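Local coordinates for alpha-14 giardin (Giardia lamblia, PDB 3CHJ), which binds calcium and, in a calcium-dependent way, phospholipids such as phosphatidylserine, and may link the membrane bilayer to the underlying axoneme as an annexin-family structural element, at residues A[196-201]-A[237-242]; A[188-193]-A[231-236]; A[245-250]-A[277-282]. All blocks are in the same frame, centred on the assembly; numbering follows the deposited sequence.

Contact 1 (A[196-201]-A[237-242])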
loop_
_atom_site.group_PDB
_atom_site.type_symbol
_atom_site.label_atom_id
_atom_site.label_comp_id
_atom_site.label_asym_id
_atom_site.label_seq_id
_atom_site.Cartn_x
_atom_site.Cartn_y
_atom_site.Cartn_z
ATOM N N TYR A 196 1.382 -17.787 4.678
ATOM C CA TYR A 196 0.069 -18.003 5.322
ATOM C C TYR A 196 -1.039 -17.250 4.594
ATOM O O TYR A 196 -0.845 -16.136 4.089
ATOM C CB TYR A 196 0.079 -17.552 6.785
ATOM C CG TYR A 196 0.449 -18.625 7.783
ATOM C CD1 TYR A 196 1.498 -19.507 7.547
ATOM C CD2 TYR A 196 -0.245 -18.724 9.008
ATOM C CE1 TYR A 196 1.845 -20.485 8.499
ATOM C CE2 TYR A 196 0.091 -19.686 9.927
ATOM C CZ TYR A 196 1.131 -20.564 9.664
ATOM O OH TYR A 196 1.447 -21.509 10.619
ATOM N N THR A 197 -2.213 -17.867 4.527
ATOM C CA THR A 197 -3.415 -17.144 4.163
ATOM C C THR A 197 -3.845 -16.166 5.257
ATOM O O THR A 197 -3.438 -16.295 6.434
ATOM C CB THR A 197 -4.601 -18.113 3.903
ATOM O OG1 THR A 197 -4.889 -18.830 5.108
ATOM C CG2 THR A 197 -4.251 -19.113 2.804
ATOM N N ARG A 198 -4.700 -15.215 4.887
ATOM C CA ARG A 198 -5.273 -14.284 5.862
ATOM C C ARG A 198 -5.989 -15.040 6.989
ATOM O O ARG A 198 -5.782 -14.735 8.158
ATOM C CB ARG A 198 -6.221 -13.296 5.192
ATOM C CG ARG A 198 -7.091 -12.508 6.177
ATOM C CD ARG A 198 -7.670 -11.223 5.594
ATOM N NE ARG A 198 -6.633 -10.290 5.150
ATOM C CZ ARG A 198 -6.358 -10.052 3.873
ATOM N NH1 ARG A 198 -7.058 -10.653 2.911
ATOM N NH2 ARG A 198 -5.405 -9.185 3.542
ATOM N N ALA A 199 -6.796 -16.039 6.628
ATOM C CA ALA A 199 -7.559 -16.778 7.646
ATOM C C ALA A 199 -6.636 -17.501 8.611
ATOM O O ALA A 199 -6.823 -17.439 9.843
ATOM C CB ALA A 199 -8.513 -17.766 6.976
ATOM N N ASP A 200 -5.622 -18.178 8.070
ATOM C CA ASP A 200 -4.643 -18.872 8.919
ATOM C C ASP A 200 -3.791 -17.923 9.759
ATOM O O ASP A 200 -3.454 -18.238 10.899
ATOM C CB ASP A 200 -3.760 -19.810 8.108
ATOM C CG ASP A 200 -4.519 -21.018 7.586
ATOM O OD1 ASP A 200 -5.618 -21.286 8.134
ATOM O OD2 ASP A 200 -4.012 -21.687 6.656
ATOM N N PHE A 201 -3.425 -16.777 9.185
ATOM C CA PHE A 201 -2.626 -15.811 9.934
ATOM C C PHE A 201 -3.439 -15.218 11.098
ATOM O O PHE A 201 -2.914 -15.052 12.226
ATOM C CB PHE A 201 -2.071 -14.703 9.025
ATOM C CG PHE A 201 -1.052 -13.861 9.709
ATOM C CD1 PHE A 201 0.273 -14.270 9.770
ATOM C CD2 PHE A 201 -1.443 -12.693 10.375
ATOM C CE1 PHE A 201 1.234 -13.489 10.431
ATOM C CE2 PHE A 201 -0.502 -11.917 11.057
ATOM C CZ PHE A 201 0.841 -12.319 11.083
ATOM N N HIS A 237 2.181 -8.297 8.980
ATOM C CA HIS A 237 1.264 -8.659 10.072
ATOM C C HIS A 237 -0.085 -7.958 9.921
ATOM O O HIS A 237 -1.144 -8.591 9.922
ATOM C CB HIS A 237 1.849 -8.319 11.454
ATOM C CG HIS A 237 0.864 -8.535 12.564
ATOM N ND1 HIS A 237 -0.143 -7.636 12.845
ATOM C CD2 HIS A 237 0.696 -9.573 13.418
ATOM C CE1 HIS A 237 -0.889 -8.112 13.833
ATOM N NE2 HIS A 237 -0.389 -9.278 14.206
ATOM N N ASP A 238 -0.042 -6.639 9.796
ATOM C CA ASP A 238 -1.244 -5.837 9.768
ATOM C C ASP A 238 -2.069 -6.107 8.508
ATOM O O ASP A 238 -3.304 -6.169 8.571
ATOM C CB ASP A 238 -0.855 -4.369 9.865
ATOM C CG ASP A 238 -0.352 -3.990 11.250
ATOM O OD1 ASP A 238 -0.344 -4.842 12.179
ATOM O OD2 ASP A 238 0.031 -2.818 11.434
ATOM N N PHE A 239 -1.400 -6.262 7.365
ATOM C CA PHE A 239 -2.133 -6.535 6.134
ATOM C C PHE A 239 -2.902 -7.846 6.213
ATOM O O PHE A 239 -4.068 -7.922 5.838
ATOM C CB PHE A 239 -1.217 -6.537 4.904
ATOM C CG PHE A 239 -1.909 -7.020 3.656
ATOM C CD1 PHE A 239 -2.872 -6.223 3.044
ATOM C CD2 PHE A 239 -1.611 -8.269 3.118
ATOM C CE1 PHE A 239 -3.543 -6.674 1.872
ATOM C CE2 PHE A 239 -2.268 -8.727 1.949
ATOM C CZ PHE A 239 -3.226 -7.913 1.342
ATOM N N LEU A 240 -2.252 -8.867 6.723
ATOM C CA LEU A 240 -2.901 -10.182 6.832
ATOM C C LEU A 240 -4.022 -10.097 7.861
ATOM O O LEU A 240 -5.120 -10.602 7.629
ATOM C CB LEU A 240 -1.872 -11.244 7.173
ATOM C CG LEU A 240 -0.865 -11.512 6.043
ATOM C CD1 LEU A 240 0.327 -12.341 6.543
ATOM C CD2 LEU A 240 -1.560 -12.173 4.843
ATOM N N TYR A 241 -3.783 -9.393 8.956
ATOM C CA TYR A 241 -4.740 -9.379 10.053
ATOM C C TYR A 241 -5.930 -8.494 9.761
ATOM O O TYR A 241 -7.071 -8.919 9.950
ATOM C CB TYR A 241 -4.082 -8.970 11.364
ATOM C CG TYR A 241 -4.932 -9.356 12.542
ATOM C CD1 TYR A 241 -5.010 -10.687 12.941
ATOM C CD2 TYR A 241 -5.652 -8.406 13.238
ATOM C CE1 TYR A 241 -5.795 -11.078 14.006
ATOM C CE2 TYR A 241 -6.466 -8.789 14.323
ATOM C CZ TYR A 241 -6.500 -10.134 14.699
ATOM O OH TYR A 241 -7.285 -10.540 15.768
ATOM N N ASP A 242 -5.670 -7.261 9.322
ATOM C CA ASP A 242 -6.741 -6.313 8.963
ATOM C C ASP A 242 -6.150 -5.191 8.096
ATOM O O ASP A 242 -5.485 -4.302 8.641
ATOM C CB ASP A 242 -7.358 -5.692 10.197
ATOM C CG ASP A 242 -8.585 -4.830 9.878
ATOM O OD1 ASP A 242 -8.742 -4.371 8.719
ATOM O OD2 ASP A 242 -9.381 -4.592 10.807
#
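The guanidinium of Arg-198 reaches the C-terminal turn of helix 227-241, where two successive carbonyls receive it. NH2 of Arg-198 donates to O of Phe-239 at 2.9 Å, nearly straight (171°) and within the guanidinium plane, although the donor stands well above the carbonyl plane. NE of Arg-198 also lies 2.9 Å from O of Leu-240, but its N-H is bent to 129°, so this second bond is weak. A bend at chi3 lets NE and NH2 both face the two carbonyls. The same NH2 hangs over one face of the Phe-239 ring, 3.3 Å from CZ of Phe-239, with the two planes almost perpendicular: a cation-pi contact made by a nitrogen and not by a flat stack. A cation at carbonyls that close a helix would probably offset part of the negative end of the helix dipole, and NH1 of Arg-198 has a further partner in a salt bridge to Glu-112.

Beside this polar grip, Phe-201 packs across Leu-240. CD1 of Leu-240 sits over one face of the Phe-201 ring in a CH-pi contact, 4.0 Å from the ring centroid, while the edge of Phe-201 addresses the imidazole face of His-237 in an offset edge-to-face pair, planes at 78°. ND1 of His-237 is held by OD1 of Asp-238, and Asp-238 in turn pairs with Arg-218.

The contact thus joins the start of helix 198-211 to the end of helix 227-241, with helices 186-195 and 217-224 against Phe-201 and His-237, and helix 243-254 against Phe-239.

Contact 2 (A[188-193]-A[231-236])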
loop_
_atom_site.group_PDB
_atom_site.type_symbol
_atom_site.label_atom_id
_atom_site.label_comp_id
_atom_site.label_asym_id
_atom_site.label_seq_id
_atom_site.Cartn_x
_atom_site.Cartn_y
_atom_site.Cartn_z
ATOM N N THR A 188 11.177 -20.014 9.637
ATOM C CA THR A 188 9.914 -19.832 10.367
ATOM C C THR A 188 9.256 -18.491 10.018
ATOM O O THR A 188 8.057 -18.411 9.702
ATOM C CB THR A 188 10.178 -19.884 11.877
ATOM O OG1 THR A 188 10.788 -21.151 12.195
ATOM C CG2 THR A 188 8.909 -19.693 12.680
ATOM N N TRP A 189 10.052 -17.436 10.089
ATOM C CA TRP A 189 9.508 -16.109 9.839
ATOM C C TRP A 189 8.998 -15.964 8.412
ATOM O O TRP A 189 7.941 -15.375 8.172
ATOM C CB TRP A 189 10.560 -15.050 10.103
ATOM C CG TRP A 189 10.835 -14.757 11.565
ATOM C CD1 TRP A 189 11.997 -14.998 12.241
ATOM C CD2 TRP A 189 9.947 -14.130 12.503
ATOM N NE1 TRP A 189 11.899 -14.545 13.540
ATOM C CE2 TRP A 189 10.636 -14.046 13.739
ATOM C CE3 TRP A 189 8.626 -13.655 12.426
ATOM C CZ2 TRP A 189 10.054 -13.472 14.885
ATOM C CZ3 TRP A 189 8.034 -13.096 13.564
ATOM C CH2 TRP A 189 8.751 -13.017 14.785
ATOM N N ILE A 190 9.767 -16.478 7.460
ATOM C CA ILE A 190 9.378 -16.353 6.056
ATOM C C ILE A 190 8.165 -17.217 5.722
ATOM O O ILE A 190 7.243 -16.769 5.068
ATOM C CB ILE A 190 10.569 -16.634 5.099
ATOM C CG1 ILE A 190 11.739 -15.690 5.406
ATOM C CG2 ILE A 190 10.134 -16.525 3.633
ATOM C CD1 ILE A 190 11.419 -14.188 5.273
ATOM N N ARG A 191 8.155 -18.454 6.212
ATOM C CA ARG A 191 7.036 -19.333 5.943
ATOM C C ARG A 191 5.719 -18.711 6.434
ATOM O O ARG A 191 4.732 -18.657 5.705
ATOM C CB ARG A 191 7.275 -20.715 6.567
ATOM C CG ARG A 191 6.112 -21.662 6.341
ATOM C CD ARG A 191 6.380 -23.096 6.821
ATOM N NE ARG A 191 6.602 -23.198 8.261
ATOM C CZ ARG A 191 7.795 -23.278 8.838
ATOM N NH1 ARG A 191 8.890 -23.279 8.099
ATOM N NH2 ARG A 191 7.890 -23.368 10.156
ATOM N N ILE A 192 5.722 -18.212 7.671
ATOM C CA ILE A 192 4.491 -17.671 8.224
ATOM C C ILE A 192 4.089 -16.395 7.487
ATOM O O ILE A 192 2.963 -16.268 6.985
ATOM C CB ILE A 192 4.631 -17.401 9.724
ATOM C CG1 ILE A 192 4.837 -18.737 10.481
ATOM C CG2 ILE A 192 3.388 -16.688 10.234
ATOM C CD1 ILE A 192 5.310 -18.555 11.923
ATOM N N PHE A 193 5.010 -15.444 7.408
ATOM C CA PHE A 193 4.613 -14.135 6.919
ATOM C C PHE A 193 4.475 -14.054 5.407
ATOM O O PHE A 193 3.687 -13.226 4.898
ATOM C CB PHE A 193 5.545 -13.049 7.464
ATOM C CG PHE A 193 5.276 -12.711 8.908
ATOM C CD1 PHE A 193 5.670 -13.578 9.942
ATOM C CD2 PHE A 193 4.601 -11.530 9.247
ATOM C CE1 PHE A 193 5.385 -13.274 11.280
ATOM C CE2 PHE A 193 4.320 -11.231 10.587
ATOM C CZ PHE A 193 4.714 -12.071 11.587
ATOM N N TYR A 231 9.594 -2.668 9.963
ATOM C CA TYR A 231 8.474 -2.083 9.238
ATOM C C TYR A 231 7.802 -3.162 8.369
ATOM O O TYR A 231 6.564 -3.298 8.372
ATOM C CB TYR A 231 8.978 -0.924 8.369
ATOM C CG TYR A 231 7.877 -0.361 7.523
ATOM C CD1 TYR A 231 6.955 0.547 8.049
ATOM C CD2 TYR A 231 7.758 -0.734 6.196
ATOM C CE1 TYR A 231 5.911 1.052 7.247
ATOM C CE2 TYR A 231 6.715 -0.239 5.387
ATOM C CZ TYR A 231 5.808 0.668 5.932
ATOM O OH TYR A 231 4.782 1.173 5.148
ATOM N N ALA A 232 8.616 -3.925 7.641
ATOM C CA ALA A 232 8.105 -4.933 6.706
ATOM C C ALA A 232 7.290 -6.001 7.429
ATOM O O ALA A 232 6.187 -6.316 6.996
ATOM C CB ALA A 232 9.225 -5.558 5.927
ATOM N N PHE A 233 7.814 -6.547 8.520
ATOM C CA PHE A 233 7.060 -7.609 9.223
ATOM C C PHE A 233 5.844 -7.075 9.962
ATOM O O PHE A 233 4.812 -7.773 10.052
ATOM C CB PHE A 233 7.979 -8.445 10.116
ATOM C CG PHE A 233 8.761 -9.467 9.350
ATOM C CD1 PHE A 233 8.298 -10.790 9.277
ATOM C CD2 PHE A 233 9.926 -9.121 8.682
ATOM C CE1 PHE A 233 9.005 -11.768 8.544
ATOM C CE2 PHE A 233 10.640 -10.085 7.946
ATOM C CZ PHE A 233 10.189 -11.413 7.895
ATOM N N LYS A 234 5.927 -5.847 10.474
ATOM C CA LYS A 234 4.733 -5.216 11.052
ATOM C C LYS A 234 3.674 -4.994 9.963
ATOM O O LYS A 234 2.480 -5.260 10.178
ATOM C CB LYS A 234 5.083 -3.872 11.688
ATOM C CG LYS A 234 5.788 -3.954 13.022
ATOM C CD LYS A 234 6.114 -2.543 13.494
ATOM C CE LYS A 234 6.532 -2.596 14.940
ATOM N NZ LYS A 234 6.771 -1.228 15.499
ATOM N N LEU A 235 4.113 -4.517 8.799
ATOM C CA LEU A 235 3.189 -4.228 7.702
ATOM C C LEU A 235 2.519 -5.521 7.218
ATOM O O LEU A 235 1.297 -5.533 7.038
ATOM C CB LEU A 235 3.922 -3.504 6.568
ATOM C CG LEU A 235 2.999 -3.126 5.404
ATOM C CD1 LEU A 235 1.945 -2.131 5.844
ATOM C CD2 LEU A 235 3.825 -2.592 4.219
ATOM N N ALA A 236 3.296 -6.599 7.067
ATOM C CA ALA A 236 2.763 -7.903 6.654
ATOM C C ALA A 236 1.791 -8.410 7.712
ATOM O O ALA A 236 0.703 -8.894 7.383
ATOM C CB ALA A 236 3.874 -8.915 6.436
#
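Phe-233 points its ring edge at the face of Phe-193, and this edge-to-face pair organises the contact. The ring centroids are 5.2 Å apart and the planes stand at 66°. CD1 of Phe-233 comes down over the Phe-193 face toward its rim, 3.6 Å from CG of Phe-193. Phe-193 has CG beside the backbone N and anti to the carbonyl carbon (chi1 -76°), and Phe-233 shares this torsion, which carries each ring into the space between the helices.

Further round the Phe-233 rim, CE1 and CZ meet helix 186-195. O of Trp-189 lies in the plane of the Phe-233 ring, 3.8 Å from CE1 of Phe-233, and CD1 of Ile-190 approaches CZ of Phe-233 at 4.0 Å, also near the ring plane. The six-membered ring of Trp-189 is placed obliquely to Phe-233, neither a stack nor a T. CB of Ala-236 touches the edge of Phe-193, 3.9 Å from CD2 of Phe-193. The short helix axes approach to 11.4 Å and cross at 34°, a separation that the interposed rings span.

Around this aromatic cluster, Phe-225 stacks on Phe-233 and meets Trp-189 edge-to-face. Trp-189 NE1 donates to Glu-224, a calcium ligand, and its side chain lies about 5 Å from the bound ion, making it a second-shell residue of that site. The side chains that meet are apolar, and two backbone carbonyls lie against ring carbons, the second with O of Phe-233 3.5 Å from CE2 of Phe-193; this is consistent with a fit set mainly by ring shape and burial.

Contact 3 (A[245-250]-A[277-282])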
loop_
_atom_site.group_PDB
_atom_site.type_symbol
_atom_site.label_atom_id
_atom_site.label_comp_id
_atom_site.label_asym_id
_atom_site.label_seq_id
_atom_site.Cartn_x
_atom_site.Cartn_y
_atom_site.Cartn_z
ATOM N N CYS A 245 -5.921 -1.566 9.313
ATOM C CA CYS A 245 -4.852 -1.317 10.267
ATOM C C CYS A 245 -3.516 -1.118 9.551
ATOM O O CYS A 245 -2.725 -0.251 9.945
ATOM C CB CYS A 245 -4.752 -2.456 11.258
ATOM S SG CYS A 245 -6.050 -2.343 12.526
ATOM N N ALA A 246 -3.279 -1.904 8.501
ATOM C CA ALA A 246 -2.065 -1.732 7.708
ATOM C C ALA A 246 -1.985 -0.341 7.071
ATOM O O ALA A 246 -0.921 0.287 7.064
ATOM C CB ALA A 246 -1.933 -2.847 6.656
ATOM N N ALA A 247 -3.104 0.131 6.536
ATOM C CA ALA A 247 -3.145 1.444 5.914
ATOM C C ALA A 247 -2.869 2.514 6.978
ATOM O O ALA A 247 -2.094 3.435 6.751
ATOM C CB ALA A 247 -4.502 1.672 5.267
ATOM N N ALA A 248 -3.520 2.404 8.141
ATOM C CA ALA A 248 -3.278 3.361 9.227
ATOM C C ALA A 248 -1.827 3.380 9.678
ATOM O O ALA A 248 -1.257 4.438 9.904
ATOM C CB ALA A 248 -4.203 3.084 10.417
ATOM N N PHE A 249 -1.239 2.191 9.790
ATOM C CA PHE A 249 0.168 2.067 10.162
ATOM C C PHE A 249 1.056 2.750 9.135
ATOM O O PHE A 249 1.908 3.558 9.504
ATOM C CB PHE A 249 0.523 0.577 10.296
ATOM C CG PHE A 249 2.008 0.299 10.476
ATOM C CD1 PHE A 249 2.712 0.850 11.543
ATOM C CD2 PHE A 249 2.690 -0.507 9.560
ATOM C CE1 PHE A 249 4.088 0.585 11.711
ATOM C CE2 PHE A 249 4.085 -0.778 9.724
ATOM C CZ PHE A 249 4.761 -0.223 10.787
ATOM N N SER A 250 0.868 2.420 7.858
ATOM C CA SER A 250 1.743 3.012 6.819
ATOM C C SER A 250 1.583 4.531 6.759
ATOM O O SER A 250 2.565 5.277 6.568
ATOM C CB SER A 250 1.472 2.407 5.447
ATOM O OG SER A 250 1.713 1.000 5.436
ATOM N N LYS A 277 -11.657 1.476 4.039
ATOM C CA LYS A 277 -12.505 2.537 4.570
ATOM C C LYS A 277 -12.335 2.781 6.062
ATOM O O LYS A 277 -12.506 3.915 6.527
ATOM C CB LYS A 277 -13.968 2.266 4.230
ATOM C CG LYS A 277 -14.210 2.263 2.727
ATOM C CD LYS A 277 -15.687 2.138 2.392
ATOM C CE LYS A 277 -15.872 1.976 0.880
ATOM N NZ LYS A 277 -17.261 2.306 0.446
ATOM N N GLY A 278 -11.961 1.742 6.805
ATOM C CA GLY A 278 -11.787 1.910 8.241
ATOM C C GLY A 278 -10.473 2.550 8.668
ATOM O O GLY A 278 -10.202 2.668 9.865
ATOM N N CYS A 279 -9.657 2.988 7.712
ATOM C CA CYS A 279 -8.357 3.575 8.053
ATOM C C CYS A 279 -8.420 4.648 9.136
ATOM O O CYS A 279 -7.664 4.579 10.132
ATOM C CB CYS A 279 -7.696 4.151 6.812
ATOM S SG CYS A 279 -6.063 4.895 7.139
ATOM N N LYS A 280 -9.278 5.653 8.955
ATOM C CA LYS A 280 -9.325 6.741 9.949
ATOM C C LYS A 280 -9.739 6.255 11.342
ATOM O O LYS A 280 -9.176 6.699 12.362
ATOM C CB LYS A 280 -10.219 7.898 9.495
ATOM C CG LYS A 280 -9.698 8.640 8.256
ATOM C CD LYS A 280 -10.445 9.987 8.079
ATOM C CE LYS A 280 -10.050 10.669 6.766
ATOM N NZ LYS A 280 -10.749 12.003 6.564
ATOM N N TYR A 281 -10.705 5.346 11.381
ATOM C CA TYR A 281 -11.125 4.745 12.646
ATOM C C TYR A 281 -9.966 4.034 13.370
ATOM O O TYR A 281 -9.709 4.288 14.552
ATOM C CB TYR A 281 -12.269 3.779 12.379
ATOM C CG TYR A 281 -12.659 2.969 13.579
ATOM C CD1 TYR A 281 -13.491 3.502 14.551
ATOM C CD2 TYR A 281 -12.166 1.685 13.746
ATOM C CE1 TYR A 281 -13.841 2.746 15.668
ATOM C CE2 TYR A 281 -12.501 0.923 14.858
ATOM C CZ TYR A 281 -13.342 1.465 15.808
ATOM O OH TYR A 281 -13.699 0.697 16.905
ATOM N N TYR A 282 -9.259 3.158 12.660
ATOM C CA TYR A 282 -8.164 2.434 13.300
ATOM C C TYR A 282 -7.011 3.358 13.626
ATOM O O TYR A 282 -6.334 3.155 14.621
ATOM C CB TYR A 282 -7.711 1.230 12.463
ATOM C CG TYR A 282 -8.748 0.143 12.493
ATOM C CD1 TYR A 282 -8.904 -0.666 13.619
ATOM C CD2 TYR A 282 -9.611 -0.056 11.407
ATOM C CE1 TYR A 282 -9.884 -1.656 13.656
ATOM C CE2 TYR A 282 -10.598 -1.041 11.436
ATOM C CZ TYR A 282 -10.731 -1.833 12.561
ATOM O OH TYR A 282 -11.688 -2.813 12.602
#
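Helix 243-254 meets the first turn of helix 279-287 in the region of the annexin E1 fourth-repeat sequence family, and alanines, two cysteine sulfurs and one tyrosine ring make the join. SG of Cys-245 lies against the ring of Tyr-282, 3.5 Å from CD1 of Tyr-282. The sulfur is 4.0 Å from the ring centroid and 32° off the ring normal, an oblique sulfur-aromatic contact in which it leans toward the CG-CD1 side of the ring. Tyr-282 has CG anti to its carbonyl carbon (chi1 -71°), which lays the ring beside Cys-245. Tyr-281 lies over one face of the same ring, its CD2 3.7 Å above the Tyr-282 plane.

The second sulfur works in the reverse direction. With chi1 at 180°, SG of Cys-279 extends opposite its own backbone N and rests against the backbone of helix 243-254, 3.7 Å from N of Ala-248. It also lies 4.0 Å from CB of Ala-247. Ala-248 presses its methyl toward the start of the other helix, with CB 3.8 Å from O of Cys-279.

The small side chains of Ala-247, Ala-248 and Cys-279 are consistent with the close approach of these two helices of the all-alpha annexin fold: CA of Ala-248 is 5.2 Å from CA of Cys-279. The CA atoms of Cys-245 and Tyr-282 are 5.9 Å apart, so the two nearest backbone pairs match the two sulfur contacts.

Trp-311 lies against both Ala-247 and Cys-279, while Tyr-282 also touches Asp-242, just before helix 243-254. Further along the first helix, Ala-248 meets Tyr-283.

In the fold
All three contacts are largely buried, with contact 3 centred about 11 Å from the chain centre and the other two about 15 Å. Contacts 1 and 2 share helix 227-241, their centres about 10 Å apart, and join through an edge-to-face pair of Phe-201 with Phe-193. Their chemistry follows position: contact 1, at helix ends, adds a charged group at terminal carbonyls to its aromatic packing, whereas contact 2, along helix flanks near the calcium site, is aromatic and apolar in its side chains. Contact 3 uses the next helix, 243-254, with small residues, sulfur and a tyrosine ring, its Cys-245 and Tyr-282 side being partly exposed. Asp-238 against Ala-246 and Phe-249 connects it to contact 1, and Tyr-231 with Ser-250 to contact 2.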